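Local atomic coordinates of putative S-adenosylmethionine-dependent methyltransferase (Bacteroides thetaiotaomicron, PDB entry 1WYZ), a protein that probably acts as an S-adenosylmethionine-dependent methyltransferase of the RsmI-like family, although its substrate is not established. Residues A[62-67]-A[71-76]. Residues are numbered along the deposited sequence; the frame is centred on the assembly and turned at random.
Sequences YPLNKH and EDISGY
Tyr62 and Tyr76 carry most of this contact. Their ring planes are 23° from parallel, and the rings are so displaced that little of one lies over the other. The centroids lie 4.9 Å from each other. The closest atoms are the two CD1 carbons, Tyr62 CD1 and Tyr76 CD1, 3.4 Å apart. Because of the slide, the face of the Tyr76 ring is met by the CB of Tyr62 more than by its ring. This is a CH-pi contact, with Tyr62 CB 3.7 Å from the centroid of the Tyr76 ring. Tyr76 has CG anti to its carbonyl carbon (chi1 -64°), which sends the ring across toward Pro63 and Leu64, with Asp72 O over the far face.

Apolar side chains continue the contact beyond the rings. Leu64 CD2 reaches the edge of the Tyr76 ring, 3.9 Å from Tyr76 CE2. The same methyl lies 3.9 Å from Ile73 CG1. The side chains of Leu64 and Ile73 cross at about a right angle. An alanine in place of Tyr76 would probably leave Tyr62 without its ring partner and open a gap beside Leu64.

This is a strand-to-helix connection at one edge of the parallel sheet of an alpha/beta domain. Helix 70-81 folds back on the end of strand 62-63, the outermost strand. Backbone hydrogen bonds tie Tyr62 to Phe35 and Val37, and Leu64 to Val37. Ile36 of strand 34-37 touches Tyr62, Leu64 and Tyr76. Helix 100-110 packs on the Leu64 and Ile73 end, with Pro100 and Val104 on Leu64 and Ile107 on Ile73.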
# COMPACT_ATOMS: atom_id res chain seq x y z
N TYR A 62 12.38 -1.17 22.50
CA TYR A 62 11.26 -0.79 23.35
C TYR A 62 9.99 -1.52 22.90
O TYR A 62 9.54 -1.35 21.76
CB TYR A 62 11.02 0.72 23.29
CG TYR A 62 12.18 1.55 23.79
CD1 TYR A 62 12.57 1.53 25.13
CD2 TYR A 62 12.91 2.36 22.91
CE1 TYR A 62 13.66 2.29 25.59
CE2 TYR A 62 14.01 3.12 23.36
CZ TYR A 62 14.37 3.08 24.70
OH TYR A 62 15.46 3.81 25.11
N PRO A 63 9.41 -2.36 23.77
CA PRO A 63 8.19 -3.11 23.47
C PRO A 63 6.99 -2.18 23.33
O PRO A 63 6.81 -1.26 24.13
CB PRO A 63 8.06 -4.05 24.67
CG PRO A 63 9.47 -4.28 25.07
CD PRO A 63 10.04 -2.87 25.00
N LEU A 64 6.16 -2.43 22.31
CA LEU A 64 4.99 -1.61 22.03
C LEU A 64 3.73 -2.46 21.80
O LEU A 64 3.80 -3.51 21.16
CB LEU A 64 5.28 -0.76 20.79
CG LEU A 64 4.61 0.60 20.57
CD1 LEU A 64 3.12 0.45 20.33
CD2 LEU A 64 4.89 1.47 21.78
N ASN A 65 2.60 -2.00 22.33
CA ASN A 65 1.31 -2.70 22.19
C ASN A 65 0.21 -1.79 21.66
O ASN A 65 0.44 -0.61 21.40
CB ASN A 65 0.85 -3.25 23.55
CG ASN A 65 1.17 -4.72 23.71
OD1 ASN A 65 0.99 -5.51 22.79
ND2 ASN A 65 1.62 -5.09 24.90
N LYS A 66 -1.00 -2.33 21.53
CA LYS A 66 -2.11 -1.53 21.05
C LYS A 66 -2.71 -0.77 22.22
O LYS A 66 -3.62 0.05 22.06
CB LYS A 66 -3.19 -2.40 20.38
CG LYS A 66 -4.11 -3.13 21.35
CD LYS A 66 -5.41 -3.53 20.66
CE LYS A 66 -6.15 -2.31 20.10
NZ LYS A 66 -6.40 -1.25 21.12
N HIS A 67 -2.20 -1.04 23.42
CA HIS A 67 -2.67 -0.35 24.60
C HIS A 67 -1.55 0.34 25.35
O HIS A 67 -1.75 0.88 26.43
CB HIS A 67 -3.41 -1.31 25.53
CG HIS A 67 -4.75 -1.71 25.03
ND1 HIS A 67 -4.97 -2.89 24.35
CD2 HIS A 67 -5.94 -1.07 25.06
CE1 HIS A 67 -6.24 -2.96 23.99
NE2 HIS A 67 -6.85 -1.86 24.41
N GLU A 71 2.08 8.06 27.11
CA GLU A 71 3.09 8.66 27.96
C GLU A 71 4.39 7.87 27.82
O GLU A 71 5.46 8.44 27.62
CB GLU A 71 2.62 8.63 29.42
CG GLU A 71 3.72 8.87 30.47
CD GLU A 71 4.38 10.23 30.34
OE1 GLU A 71 5.07 10.47 29.33
OE2 GLU A 71 4.22 11.06 31.27
N ASP A 72 4.29 6.54 27.93
CA ASP A 72 5.45 5.67 27.80
C ASP A 72 6.03 5.78 26.40
O ASP A 72 7.25 5.82 26.23
CB ASP A 72 5.07 4.22 28.10
CG ASP A 72 4.41 4.06 29.46
OD1 ASP A 72 4.96 4.60 30.45
OD2 ASP A 72 3.36 3.40 29.54
N ILE A 73 5.16 5.82 25.39
CA ILE A 73 5.59 5.94 24.00
C ILE A 73 6.50 7.16 23.90
O ILE A 73 7.57 7.10 23.28
CB ILE A 73 4.40 6.15 23.05
CG1 ILE A 73 3.54 4.89 22.98
CG2 ILE A 73 4.88 6.51 21.65
CD1 ILE A 73 3.96 3.73 23.84
N SER A 74 6.07 8.26 24.51
CA SER A 74 6.83 9.50 24.50
C SER A 74 8.24 9.25 25.04
O SER A 74 9.23 9.75 24.49
CB SER A 74 6.13 10.55 25.36
OG SER A 74 6.78 11.80 25.25
N GLY A 75 8.31 8.47 26.12
CA GLY A 75 9.59 8.15 26.72
C GLY A 75 10.43 7.35 25.75
O GLY A 75 11.64 7.52 25.66
N TYR A 76 9.77 6.48 24.99
CA TYR A 76 10.48 5.68 24.01
C TYR A 76 11.09 6.54 22.91
O TYR A 76 12.12 6.18 22.33
CB TYR A 76 9.53 4.67 23.36
CG TYR A 76 8.95 3.64 24.28
CD1 TYR A 76 9.66 3.21 25.41
CD2 TYR A 76 7.73 3.03 24.00
CE1 TYR A 76 9.15 2.20 26.23
CE2 TYR A 76 7.22 2.03 24.80
CZ TYR A 76 7.93 1.61 25.92
OH TYR A 76 7.41 0.62 26.71